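Long-range contacts in 3-dehydroquinate dehydratase (Aquifex aeolicus, PDB 2EGZ), which dehydrates 3-dehydroquinate to 3-dehydroshikimate through a Schiff-base intermediate, probably as the third step of the chorismate pathway: residues Leu29-Phe34 / Leu58-Pro63; Thr87-Ser92 / Leu111-His116; Lys22-Val27 / Ile204-Met209; Leu2-Leu7 / Ser188-Cys193. One frame throughout, in Å; residues are numbered along the deposited sequence.

In the fold
All four contacts lie in one TIM-barrel fold, whose eight strands run parallel. Contact 4 joins its first strand to its last, contact 1 joins the second to the third, and contact 2 the fourth to the fifth. Contacts 1 and 2 have centres 12 Å apart and share a seam, where Leu58 O lies 2.9 Å from Asp88 N, a probable hydrogen bond. Around the barrel mouth, contact 1 brings substrate-binding Arg61 and contact 2 the proton donor/acceptor His116, while Tyr192 of contact 4 sits about 3 Å, side chain to side chain, from the Schiff-base residue Lys142. Contact 3 packs helix 206-217 on the outer side of the strands, its centre 8 Å from that of contact 4.

Contact 1 (Leu29-Phe34 / Leu58-Pro63); sequences LRVDQF and LTIRSP
Leu29 and Arg30 run as parallel neighbours of Leu58 and Thr59, tied by two backbone bonds: Thr59 N gives to Leu29 O at 3.1 Å, and Val31 N to Thr59 O at 2.9 Å. Past the strand end a 3-10 turn brings Asp32 up to segment 58-63, where Arg61 N makes a weak bond of 3.3 Å to Asp32 OD1.

The charged groups gather beside Thr59. Arg30 bends twice (chi2 -65°, chi3 -60°), which carries its guanidinium onto Asp32 for a side-on, two-point grip: NE meets the syn lone pair of OD1 at 2.9 Å, and NH2 reaches OD2 at 2.8 Å from a more tilted position. Held flat this way, the guanidinium stacks on that of Arg61, centres 3.8 Å apart and planes at 27°. Arg61 binds 3-dehydroquinate, and Arg30 probably lines the same pocket; Asp32 is likely to offset some of their charge. Arg61 NH1 is also held by Glu65 O.

Apolar packing centres on Val31, whose CB meets Ile60 CG1 at 3.9 Å and whose CG2 touches Leu58 CD1. Helix 73-80 covers Val31, Leu58 and Ile60, helix 39-51 packs on Leu29, and strand 86-90 extends the sheet beyond Leu58.

Contact 2 (Thr87-Ser92 / Leu111-His116); sequences TDIELS and LIISYH
In the beta-alpha-beta unit made of strand 86-90, helix 94-107 and strand 110-117, Thr87 to Glu90 pair in parallel with Leu111 to Ser114, as adjacent staves of the TIM barrel. The strands cross at -38°. Four backbone bonds zip them together: Ile112 N to Thr87 O (2.7 Å), Ile89 N to Ile112 O, Ser114 N to Ile89 O, and Leu91 N to Ser114 O (2.8 Å).

Asp88 and Ser114 make the polar link inside the barrel. With CG anti to the backbone N (chi1 -179°), the Asp88 carboxylate swings across toward the neighbouring strand, and Ser114 OG donates to the syn lone pair of Asp88 OD1 at 2.7 Å. Asp88 OD2 rests on Ile112 CG2 at 3.7 Å and forms a long, weak ion pair with Lys142, the Schiff-base residue. Replacing Asp88 by an alanine would probably leave Ser114 OG without this acceptor and strip Lys142 of a nearby negative charge. Glu90, on the same face, is engaged by Ser93 and by Ser62 N, and His116 follows close by as the proton donor/acceptor.

On the outer face Ile89 CG2 meets Leu111 CD1 at 3.8 Å, and Ile113 CG2 nestles against Leu91 CB at 3.7 Å. Where the strands part, one water bridges them, accepting from Ser92 N at 2.9 Å and donating to Ser114 O.

Contact 3 (Lys22-Val27 / Ile204-Met209); sequences KGADIV and IPLEEM
Lys22 CA lies 5.4 Å from Glu207 CA, beside the first turn of helix 206-217. The chain leaves the preceding helix in a Schellman motif at Gly23, whose phi of 107° would jam a CB against the carbonyl oxygen of Lys22. From there it straightens through Ala24 into the strand that starts at Ile26. On the other side Pro205 stands at the N-cap, with Leu206 and Glu207 directly behind it.

Leu206 is the apolar plug. Its CG is anti to the backbone N (chi1 171°), which sends the two methyls down onto the Gly23 turn. CD2 presses hard on Lys22 CB, at only 3.4 Å, and also meets Ala24 CB at 3.7 Å, while CD1 settles over the backbone, 3.6 Å from Ala24 N.

Lys22 and Glu207 form the more exposed half. The lysine chain runs straight until a bend at chi4 (-56°), laying its CG against Glu207 CG at 3.5 Å before NZ turns to the carboxylate. The salt bridge from Lys22 NZ to Glu207 OE2 spans 2.9 Å, though as a hydrogen bond it is weak. With an alanine in place of Lys22, Glu207 would probably lose its charged mate and the methylenes packed on its CG, leaving the carboxylate freer to turn.

Asp25 also forms a salt bridge with Arg213, further along helix 206-217. That helix packs on strand 2-7 as well, with Leu206 and Met209 on Ile3, and Met209 reaches on to Thr191 of strand 190-192.

Contact 4 (Leu2-Leu7 / Ser188-Cys193); sequences LIAVPL and SVITYC
Ala4 supplies the hollow on the inward face of this strand pair, and Ile190 and Tyr192 are the bumps beside it. Its lone methyl takes up little room: Ala4 CB lies 3.9 Å from Ile190 CG2 and also sits over one face of the Tyr192 ring, near its rim, 4.2 Å from CD1. The small methyl leaves the Ala4 position low beside the ring. At the strand's start, Leu2 CB abuts Ile190 CG1 at 4.1 Å.

The outward face has the reverse relief, with Ile3 as the large knob. Its CG2 pushes against Cys193 SG at 3.6 Å, and its CG1 lies alongside Thr191 CG2 at 3.9 Å. Thr191 can offer that methyl because OG1 is turned anti to the backbone N (chi1 -169°), where Arg180 O holds it.

Beneath the side chains runs a parallel ladder: Leu2 N to Val189 O, Thr191 N to Leu2 O, Ala4 N to Thr191 O at 2.8 Å, and Cys193 N to Ala4 O. Then comes Pro6, which has no N-H and packs its CD 3.2 Å from Cys193 O.

This pairing of the first and last strands, crossing at -34°, helps close the TIM barrel. Helix 206-217 covers Ile3, Thr191 and Cys193 from outside, strand 26-30 flanks strand 2-7, and strand 168-172 packs against Ile190 and Tyr192, whose ring makes a cation-pi contact with Lys142.

Contact 1 (Leu29-Phe34 / Leu58-Pro63)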
loop_
_atom_site.group_PDB
_atom_site.type_symbol
_atom_site.label_atom_id
_atom_site.label_comp_id
_atom_site.label_asym_id
_atom_site.label_seq_id
_atom_site.Cartn_x
_atom_site.Cartn_y
_atom_site.Cartn_z
ATOM N N LEU B 29 -8.223 -0.998 20.706
ATOM C CA LEU B 29 -6.905 -1.391 21.175
ATOM C C LEU B 29 -5.946 -1.298 20.000
ATOM O O LEU B 29 -6.038 -2.071 19.049
ATOM C CB LEU B 29 -6.913 -2.824 21.725
ATOM C CG LEU B 29 -7.500 -3.066 23.121
ATOM C CD1 LEU B 29 -8.968 -2.697 23.131
ATOM C CD2 LEU B 29 -7.323 -4.529 23.504
ATOM N N ARG B 30 -5.049 -0.319 20.053
ATOM C CA ARG B 30 -4.058 -0.146 19.001
ATOM C C ARG B 30 -2.869 -0.998 19.419
ATOM O O ARG B 30 -1.897 -0.497 19.986
ATOM C CB ARG B 30 -3.654 1.327 18.881
ATOM C CG ARG B 30 -4.698 2.205 18.193
ATOM C CD ARG B 30 -4.884 1.788 16.738
ATOM N NE ARG B 30 -3.634 1.904 15.985
ATOM C CZ ARG B 30 -3.213 3.017 15.390
ATOM N NH1 ARG B 30 -3.946 4.122 15.447
ATOM N NH2 ARG B 30 -2.046 3.029 14.759
ATOM N N VAL B 31 -2.966 -2.295 19.141
ATOM C CA VAL B 31 -1.925 -3.242 19.511
ATOM C C VAL B 31 -0.566 -2.906 18.908
ATOM O O VAL B 31 0.465 -3.327 19.428
ATOM C CB VAL B 31 -2.324 -4.673 19.116
ATOM C CG1 VAL B 31 -1.285 -5.666 19.623
ATOM C CG2 VAL B 31 -3.696 -5.000 19.694
ATOM N N ASP B 32 -0.558 -2.144 17.819
ATOM C CA ASP B 32 0.701 -1.760 17.191
ATOM C C ASP B 32 1.465 -0.781 18.084
ATOM O O ASP B 32 2.658 -0.545 17.885
ATOM C CB ASP B 32 0.444 -1.120 15.824
ATOM C CG ASP B 32 -0.601 -0.025 15.881
ATOM O OD1 ASP B 32 -1.780 -0.348 16.143
ATOM O OD2 ASP B 32 -0.246 1.154 15.672
ATOM N N GLN B 33 0.769 -0.218 19.067
ATOM C CA GLN B 33 1.365 0.738 19.993
ATOM C C GLN B 33 1.603 0.106 21.364
ATOM O O GLN B 33 1.963 0.793 22.321
ATOM C CB GLN B 33 0.451 1.956 20.130
ATOM C CG GLN B 33 0.204 2.686 18.814
ATOM C CD GLN B 33 1.230 3.768 18.535
ATOM O OE1 GLN B 33 2.437 3.545 18.651
ATOM N NE2 GLN B 33 0.750 4.953 18.159
ATOM N N PHE B 34 1.395 -1.204 21.446
ATOM C CA PHE B 34 1.582 -1.956 22.685
ATOM C C PHE B 34 3.043 -2.353 22.864
ATOM O O PHE B 34 3.724 -2.697 21.898
ATOM C CB PHE B 34 0.728 -3.229 22.666
ATOM C CG PHE B 34 -0.686 -3.038 23.160
ATOM C CD1 PHE B 34 -1.400 -1.882 22.865
ATOM C CD2 PHE B 34 -1.315 -4.046 23.892
ATOM C CE1 PHE B 34 -2.722 -1.729 23.290
ATOM C CE2 PHE B 34 -2.635 -3.906 24.320
ATOM C CZ PHE B 34 -3.339 -2.746 24.018
ATOM N N LEU B 58 -10.357 -4.442 17.591
ATOM C CA LEU B 58 -9.021 -5.020 17.623
ATOM C C LEU B 58 -8.269 -4.502 16.403
ATOM O O LEU B 58 -8.583 -4.878 15.273
ATOM C CB LEU B 58 -9.104 -6.549 17.571
ATOM C CG LEU B 58 -7.784 -7.318 17.439
ATOM C CD1 LEU B 58 -6.922 -7.088 18.674
ATOM C CD2 LEU B 58 -8.075 -8.803 17.262
ATOM N N THR B 59 -7.294 -3.628 16.639
ATOM C CA THR B 59 -6.493 -3.055 15.567
ATOM C C THR B 59 -5.017 -3.344 15.783
ATOM O O THR B 59 -4.498 -3.191 16.884
ATOM C CB THR B 59 -6.659 -1.523 15.478
ATOM O OG1 THR B 59 -8.014 -1.205 15.142
ATOM C CG2 THR B 59 -5.736 -0.945 14.406
ATOM N N ILE B 60 -4.350 -3.770 14.720
ATOM C CA ILE B 60 -2.920 -4.057 14.769
ATOM C C ILE B 60 -2.417 -3.432 13.478
ATOM O O ILE B 60 -2.015 -4.128 12.549
ATOM C CB ILE B 60 -2.653 -5.569 14.750
ATOM C CG1 ILE B 60 -3.547 -6.267 15.777
ATOM C CG2 ILE B 60 -1.185 -5.834 15.085
ATOM C CD1 ILE B 60 -3.474 -7.780 15.730
ATOM N N ARG B 61 -2.463 -2.105 13.434
ATOM C CA ARG B 61 -2.084 -1.341 12.251
ATOM C C ARG B 61 -0.764 -1.710 11.590
ATOM O O ARG B 61 0.278 -1.772 12.240
ATOM C CB ARG B 61 -2.074 0.155 12.576
ATOM C CG ARG B 61 -2.075 1.040 11.340
ATOM C CD ARG B 61 -3.431 1.015 10.650
ATOM N NE ARG B 61 -4.472 1.571 11.510
ATOM C CZ ARG B 61 -4.559 2.856 11.849
ATOM N NH1 ARG B 61 -3.672 3.738 11.399
ATOM N NH2 ARG B 61 -5.529 3.261 12.654
ATOM N N SER B 62 -0.822 -1.942 10.282
ATOM C CA SER B 62 0.368 -2.280 9.515
ATOM C C SER B 62 1.237 -1.027 9.431
ATOM O O SER B 62 0.730 0.096 9.450
ATOM C CB SER B 62 -0.019 -2.747 8.109
ATOM O OG SER B 62 -0.740 -1.749 7.407
ATOM N N PRO B 63 2.562 -1.206 9.342
ATOM C CA PRO B 63 3.471 -0.060 9.262
ATOM C C PRO B 63 3.215 0.891 8.089
ATOM O O PRO B 63 3.419 2.097 8.214
ATOM C CB PRO B 63 4.850 -0.718 9.201
ATOM C CG PRO B 63 4.570 -2.045 8.554
ATOM C CD PRO B 63 3.302 -2.475 9.246
#

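Contact 2 (Thr87-Ser92 / Leu111-His116)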
loop_
_atom_site.group_PDB
_atom_site.type_symbol
_atom_site.label_atom_id
_atom_site.label_comp_id
_atom_site.label_asym_id
_atom_site.label_seq_id
_atom_site.Cartn_x
_atom_site.Cartn_y
_atom_site.Cartn_z
ATOM N N THR B 87 -13.006 -5.971 14.420
ATOM C CA THR B 87 -11.608 -6.180 14.080
ATOM C C THR B 87 -11.380 -5.246 12.895
ATOM O O THR B 87 -12.147 -5.259 11.930
ATOM C CB THR B 87 -11.297 -7.626 13.648
ATOM O OG1 THR B 87 -11.348 -8.493 14.789
ATOM C CG2 THR B 87 -9.905 -7.696 13.028
ATOM N N ASP B 88 -10.354 -4.410 12.990
ATOM C CA ASP B 88 -10.031 -3.475 11.918
ATOM C C ASP B 88 -8.802 -3.996 11.181
ATOM O O ASP B 88 -7.724 -4.098 11.763
ATOM C CB ASP B 88 -9.739 -2.081 12.500
ATOM C CG ASP B 88 -9.416 -1.043 11.428
ATOM O OD1 ASP B 88 -8.742 -1.394 10.435
ATOM O OD2 ASP B 88 -9.819 0.136 11.583
ATOM N N ILE B 89 -8.976 -4.338 9.910
ATOM C CA ILE B 89 -7.873 -4.824 9.089
ATOM C C ILE B 89 -7.765 -3.876 7.894
ATOM O O ILE B 89 -8.773 -3.371 7.412
ATOM C CB ILE B 89 -8.131 -6.275 8.602
ATOM C CG1 ILE B 89 -6.929 -6.792 7.798
ATOM C CG2 ILE B 89 -9.395 -6.327 7.765
ATOM C CD1 ILE B 89 -5.649 -6.903 8.605
ATOM N N GLU B 90 -6.547 -3.614 7.431
ATOM C CA GLU B 90 -6.365 -2.712 6.296
ATOM C C GLU B 90 -6.755 -3.392 4.991
ATOM O O GLU B 90 -6.490 -4.583 4.795
ATOM C CB GLU B 90 -4.908 -2.252 6.183
ATOM C CG GLU B 90 -4.296 -1.627 7.432
ATOM C CD GLU B 90 -3.988 -2.644 8.513
ATOM O OE1 GLU B 90 -3.778 -3.833 8.180
ATOM O OE2 GLU B 90 -3.938 -2.249 9.697
ATOM N N LEU B 91 -7.387 -2.635 4.099
ATOM C CA LEU B 91 -7.786 -3.170 2.803
ATOM C C LEU B 91 -6.522 -3.620 2.076
ATOM O O LEU B 91 -6.547 -4.569 1.296
ATOM C CB LEU B 91 -8.499 -2.091 1.975
ATOM C CG LEU B 91 -8.889 -2.418 0.527
ATOM C CD1 LEU B 91 -9.851 -3.597 0.487
ATOM C CD2 LEU B 91 -9.529 -1.195 -0.109
ATOM N N SER B 92 -5.416 -2.933 2.349
ATOM C CA SER B 92 -4.141 -3.240 1.712
ATOM C C SER B 92 -3.528 -4.572 2.152
ATOM O O SER B 92 -2.620 -5.081 1.493
ATOM C CB SER B 92 -3.146 -2.096 1.945
ATOM O OG SER B 92 -2.937 -1.861 3.323
ATOM N N LEU B 111 -16.302 -6.901 10.949
ATOM C CA LEU B 111 -15.016 -6.593 10.346
ATOM C C LEU B 111 -15.006 -5.197 9.746
ATOM O O LEU B 111 -15.875 -4.848 8.946
ATOM C CB LEU B 111 -14.685 -7.604 9.245
ATOM C CG LEU B 111 -13.275 -7.523 8.647
ATOM C CD1 LEU B 111 -12.253 -7.842 9.727
ATOM C CD2 LEU B 111 -13.135 -8.499 7.480
ATOM N N ILE B 112 -14.033 -4.395 10.155
ATOM C CA ILE B 112 -13.880 -3.059 9.601
ATOM C C ILE B 112 -12.708 -3.201 8.643
ATOM O O ILE B 112 -11.693 -3.788 8.999
ATOM C CB ILE B 112 -13.517 -2.021 10.681
ATOM C CG1 ILE B 112 -14.722 -1.757 11.588
ATOM C CG2 ILE B 112 -13.047 -0.731 10.027
ATOM C CD1 ILE B 112 -14.391 -0.853 12.767
ATOM N N ILE B 113 -12.854 -2.699 7.424
ATOM C CA ILE B 113 -11.778 -2.776 6.446
ATOM C C ILE B 113 -11.404 -1.339 6.149
ATOM O O ILE B 113 -12.167 -0.595 5.530
ATOM C CB ILE B 113 -12.237 -3.513 5.185
ATOM C CG1 ILE B 113 -12.556 -4.970 5.551
ATOM C CG2 ILE B 113 -11.147 -3.452 4.116
ATOM C CD1 ILE B 113 -13.156 -5.790 4.419
ATOM N N SER B 114 -10.221 -0.955 6.611
ATOM C CA SER B 114 -9.759 0.418 6.497
ATOM C C SER B 114 -8.735 0.797 5.436
ATOM O O SER B 114 -8.009 -0.038 4.895
ATOM C CB SER B 114 -9.216 0.853 7.854
ATOM O OG SER B 114 -8.124 0.025 8.226
ATOM N N TYR B 115 -8.694 2.099 5.175
ATOM C CA TYR B 115 -7.771 2.703 4.229
ATOM C C TYR B 115 -7.391 4.051 4.820
ATOM O O TYR B 115 -8.268 4.833 5.186
ATOM C CB TYR B 115 -8.437 2.934 2.870
ATOM C CG TYR B 115 -7.598 3.812 1.965
ATOM C CD1 TYR B 115 -6.440 3.320 1.369
ATOM C CD2 TYR B 115 -7.916 5.158 1.774
ATOM C CE1 TYR B 115 -5.608 4.148 0.614
ATOM C CE2 TYR B 115 -7.093 5.995 1.020
ATOM C CZ TYR B 115 -5.939 5.483 0.448
ATOM O OH TYR B 115 -5.100 6.313 -0.267
ATOM N N HIS B 116 -6.098 4.323 4.934
ATOM C CA HIS B 116 -5.665 5.604 5.472
ATOM C C HIS B 116 -4.730 6.329 4.514
ATOM O O HIS B 116 -3.905 5.708 3.845
ATOM C CB HIS B 116 -4.922 5.428 6.801
ATOM C CG HIS B 116 -5.679 4.654 7.833
ATOM N ND1 HIS B 116 -5.922 3.303 7.721
ATOM C CD2 HIS B 116 -6.222 5.037 9.012
ATOM C CE1 HIS B 116 -6.583 2.886 8.787
ATOM N NE2 HIS B 116 -6.777 3.918 9.586
HETATM O O HOH W 1 -5.885 -0.116 2.973
#

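Contact 3 (Lys22-Val27 / Ile204-Met209)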
loop_
_atom_site.group_PDB
_atom_site.type_symbol
_atom_site.label_atom_id
_atom_site.label_comp_id
_atom_site.label_asym_id
_atom_site.label_seq_id
_atom_site.Cartn_x
_atom_site.Cartn_y
_atom_site.Cartn_z
ATOM N N LYS B 22 -16.354 9.024 30.849
ATOM C CA LYS B 22 -16.540 10.111 29.897
ATOM C C LYS B 22 -17.524 9.828 28.758
ATOM O O LYS B 22 -17.876 10.738 28.010
ATOM C CB LYS B 22 -15.182 10.558 29.359
ATOM C CG LYS B 22 -14.344 11.230 30.441
ATOM C CD LYS B 22 -12.980 11.660 29.954
ATOM C CE LYS B 22 -12.160 12.216 31.114
ATOM N NZ LYS B 22 -12.858 13.340 31.809
ATOM N N GLY B 23 -17.973 8.581 28.628
ATOM C CA GLY B 23 -18.955 8.263 27.602
ATOM C C GLY B 23 -18.560 7.488 26.353
ATOM O O GLY B 23 -19.321 7.462 25.383
ATOM N N ALA B 24 -17.393 6.858 26.352
ATOM C CA ALA B 24 -16.970 6.093 25.186
ATOM C C ALA B 24 -17.834 4.841 25.072
ATOM O O ALA B 24 -18.204 4.247 26.085
ATOM C CB ALA B 24 -15.507 5.701 25.315
ATOM N N ASP B 25 -18.163 4.451 23.844
ATOM C CA ASP B 25 -18.966 3.248 23.622
ATOM C C ASP B 25 -18.003 2.131 23.280
ATOM O O ASP B 25 -18.253 0.956 23.564
ATOM C CB ASP B 25 -19.908 3.431 22.429
ATOM C CG ASP B 25 -20.911 4.534 22.638
ATOM O OD1 ASP B 25 -21.757 4.387 23.543
ATOM O OD2 ASP B 25 -20.854 5.545 21.897
ATOM N N ILE B 26 -16.896 2.522 22.658
ATOM C CA ILE B 26 -15.890 1.578 22.205
ATOM C C ILE B 26 -14.466 1.992 22.543
ATOM O O ILE B 26 -14.141 3.176 22.553
ATOM C CB ILE B 26 -15.945 1.442 20.667
ATOM C CG1 ILE B 26 -17.322 0.952 20.229
ATOM C CG2 ILE B 26 -14.844 0.520 20.183
ATOM C CD1 ILE B 26 -17.526 1.037 18.732
ATOM N N VAL B 27 -13.623 1.004 22.822
ATOM C CA VAL B 27 -12.212 1.258 23.064
ATOM C C VAL B 27 -11.492 0.526 21.938
ATOM O O VAL B 27 -11.693 -0.674 21.735
ATOM C CB VAL B 27 -11.709 0.692 24.421
ATOM C CG1 VAL B 27 -10.180 0.638 24.428
ATOM C CG2 VAL B 27 -12.183 1.579 25.563
ATOM N N ILE B 204 -10.962 15.543 18.576
ATOM C CA ILE B 204 -11.995 16.037 19.473
ATOM C C ILE B 204 -12.028 15.169 20.724
ATOM O O ILE B 204 -12.062 13.944 20.630
ATOM C CB ILE B 204 -13.383 15.983 18.809
ATOM C CG1 ILE B 204 -13.411 16.899 17.585
ATOM C CG2 ILE B 204 -14.457 16.380 19.819
ATOM C CD1 ILE B 204 -14.745 16.920 16.874
ATOM N N PRO B 205 -12.002 15.793 21.912
ATOM C CA PRO B 205 -12.034 15.041 23.172
ATOM C C PRO B 205 -13.341 14.273 23.364
ATOM O O PRO B 205 -14.415 14.747 22.998
ATOM C CB PRO B 205 -11.848 16.128 24.229
ATOM C CG PRO B 205 -10.998 17.148 23.511
ATOM C CD PRO B 205 -11.671 17.208 22.156
ATOM N N LEU B 206 -13.234 13.086 23.947
ATOM C CA LEU B 206 -14.386 12.233 24.200
ATOM C C LEU B 206 -15.551 12.959 24.868
ATOM O O LEU B 206 -16.694 12.853 24.422
ATOM C CB LEU B 206 -13.957 11.043 25.060
ATOM C CG LEU B 206 -15.047 10.134 25.632
ATOM C CD1 LEU B 206 -15.922 9.572 24.518
ATOM C CD2 LEU B 206 -14.387 9.006 26.404
ATOM N N GLU B 207 -15.269 13.694 25.939
ATOM C CA GLU B 207 -16.320 14.410 26.653
ATOM C C GLU B 207 -17.078 15.377 25.758
ATOM O O GLU B 207 -18.298 15.483 25.847
ATOM C CB GLU B 207 -15.740 15.176 27.845
ATOM C CG GLU B 207 -15.188 14.290 28.944
ATOM C CD GLU B 207 -14.764 15.082 30.167
ATOM O OE1 GLU B 207 -13.914 15.986 30.026
ATOM O OE2 GLU B 207 -15.282 14.799 31.268
ATOM N N GLU B 208 -16.352 16.086 24.903
ATOM C CA GLU B 208 -16.978 17.044 24.003
ATOM C C GLU B 208 -17.858 16.361 22.956
ATOM O O GLU B 208 -18.963 16.824 22.673
ATOM C CB GLU B 208 -15.907 17.906 23.320
ATOM C CG GLU B 208 -15.248 18.910 24.262
ATOM C CD GLU B 208 -14.143 19.716 23.594
ATOM O OE1 GLU B 208 -14.343 20.169 22.444
ATOM O OE2 GLU B 208 -13.078 19.906 24.224
ATOM N N MET B 209 -17.385 15.254 22.391
ATOM C CA MET B 209 -18.169 14.553 21.374
ATOM C C MET B 209 -19.461 13.986 21.960
ATOM O O MET B 209 -20.484 13.918 21.282
ATOM C CB MET B 209 -17.351 13.426 20.746
ATOM C CG MET B 209 -18.065 12.710 19.609
ATOM S SD MET B 209 -18.506 13.802 18.216
ATOM C CE MET B 209 -16.977 13.762 17.318
#

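Contact 4 (Leu2-Leu7 / Ser188-Cys193)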
loop_
_atom_site.group_PDB
_atom_site.type_symbol
_atom_site.label_atom_id
_atom_site.label_comp_id
_atom_site.label_asym_id
_atom_site.label_seq_id
_atom_site.Cartn_x
_atom_site.Cartn_y
_atom_site.Cartn_z
ATOM N N LEU B 2 -21.635 5.638 17.248
ATOM C CA LEU B 2 -20.874 5.122 18.374
ATOM C C LEU B 2 -19.584 5.923 18.479
ATOM O O LEU B 2 -19.031 6.346 17.467
ATOM C CB LEU B 2 -20.556 3.644 18.149
ATOM C CG LEU B 2 -21.789 2.743 18.025
ATOM C CD1 LEU B 2 -21.344 1.303 17.786
ATOM C CD2 LEU B 2 -22.638 2.842 19.283
ATOM N N ILE B 3 -19.114 6.130 19.705
ATOM C CA ILE B 3 -17.886 6.883 19.932
ATOM C C ILE B 3 -16.778 5.955 20.398
ATOM O O ILE B 3 -16.934 5.227 21.384
ATOM C CB ILE B 3 -18.082 7.968 20.999
ATOM C CG1 ILE B 3 -19.192 8.924 20.573
ATOM C CG2 ILE B 3 -16.779 8.734 21.200
ATOM C CD1 ILE B 3 -19.551 9.949 21.634
ATOM N N ALA B 4 -15.653 5.990 19.691
ATOM C CA ALA B 4 -14.520 5.144 20.032
ATOM C C ALA B 4 -13.287 5.963 20.370
ATOM O O ALA B 4 -13.092 7.056 19.845
ATOM C CB ALA B 4 -14.201 4.208 18.875
ATOM N N VAL B 5 -12.457 5.420 21.252
ATOM C CA VAL B 5 -11.223 6.086 21.641
ATOM C C VAL B 5 -10.092 5.069 21.582
ATOM O O VAL B 5 -10.201 3.973 22.137
ATOM C CB VAL B 5 -11.316 6.670 23.072
ATOM C CG1 VAL B 5 -11.709 5.586 24.056
ATOM C CG2 VAL B 5 -9.983 7.293 23.467
ATOM N N PRO B 6 -9.004 5.398 20.866
ATOM C CA PRO B 6 -7.867 4.482 20.765
ATOM C C PRO B 6 -7.031 4.542 22.031
ATOM O O PRO B 6 -6.917 5.596 22.657
ATOM C CB PRO B 6 -7.099 5.021 19.568
ATOM C CG PRO B 6 -7.344 6.499 19.670
ATOM C CD PRO B 6 -8.840 6.532 19.940
ATOM N N LEU B 7 -6.443 3.415 22.402
ATOM C CA LEU B 7 -5.610 3.362 23.592
ATOM C C LEU B 7 -4.477 2.368 23.419
ATOM O O LEU B 7 -4.643 1.328 22.778
ATOM C CB LEU B 7 -6.433 2.939 24.815
ATOM C CG LEU B 7 -7.549 3.820 25.387
ATOM C CD1 LEU B 7 -8.161 3.102 26.584
ATOM C CD2 LEU B 7 -7.004 5.181 25.812
ATOM N N SER B 188 -21.831 7.527 8.460
ATOM C CA SER B 188 -20.672 7.119 9.262
ATOM C C SER B 188 -21.219 6.639 10.608
ATOM O O SER B 188 -21.885 7.392 11.318
ATOM C CB SER B 188 -19.711 8.294 9.459
ATOM O OG SER B 188 -18.458 7.838 9.947
ATOM N N VAL B 189 -20.918 5.391 10.959
ATOM C CA VAL B 189 -21.442 4.785 12.179
ATOM C C VAL B 189 -20.591 4.872 13.440
ATOM O O VAL B 189 -21.102 4.646 14.542
ATOM C CB VAL B 189 -21.786 3.305 11.928
ATOM C CG1 VAL B 189 -22.877 3.210 10.872
ATOM C CG2 VAL B 189 -20.537 2.545 11.469
ATOM N N ILE B 190 -19.310 5.185 13.283
ATOM C CA ILE B 190 -18.399 5.305 14.420
ATOM C C ILE B 190 -17.519 6.531 14.232
ATOM O O ILE B 190 -17.071 6.819 13.118
ATOM C CB ILE B 190 -17.476 4.061 14.547
ATOM C CG1 ILE B 190 -18.309 2.802 14.793
ATOM C CG2 ILE B 190 -16.458 4.267 15.675
ATOM C CD1 ILE B 190 -17.502 1.505 14.703
ATOM N N THR B 191 -17.295 7.269 15.315
ATOM C CA THR B 191 -16.436 8.444 15.268
ATOM C C THR B 191 -15.332 8.178 16.290
ATOM O O THR B 191 -15.550 7.472 17.271
ATOM C CB THR B 191 -17.214 9.739 15.616
ATOM O OG1 THR B 191 -16.400 10.883 15.317
ATOM C CG2 THR B 191 -17.598 9.763 17.085
ATOM N N TYR B 192 -14.147 8.722 16.049
ATOM C CA TYR B 192 -13.009 8.492 16.935
ATOM C C TYR B 192 -12.572 9.763 17.643
ATOM O O TYR B 192 -12.418 10.817 17.021
ATOM C CB TYR B 192 -11.841 7.915 16.130
ATOM C CG TYR B 192 -12.156 6.585 15.488
ATOM C CD1 TYR B 192 -11.499 5.423 15.892
ATOM C CD2 TYR B 192 -13.129 6.482 14.490
ATOM C CE1 TYR B 192 -11.804 4.180 15.311
ATOM C CE2 TYR B 192 -13.442 5.250 13.907
ATOM C CZ TYR B 192 -12.776 4.107 14.323
ATOM O OH TYR B 192 -13.080 2.892 13.751
ATOM N N CYS B 193 -12.352 9.646 18.946
ATOM C CA CYS B 193 -11.957 10.785 19.761
ATOM C C CYS B 193 -10.632 10.549 20.457
ATOM O O CYS B 193 -10.068 9.458 20.397
ATOM C CB CYS B 193 -13.011 11.046 20.842
ATOM S SG CYS B 193 -14.643 11.470 20.252
#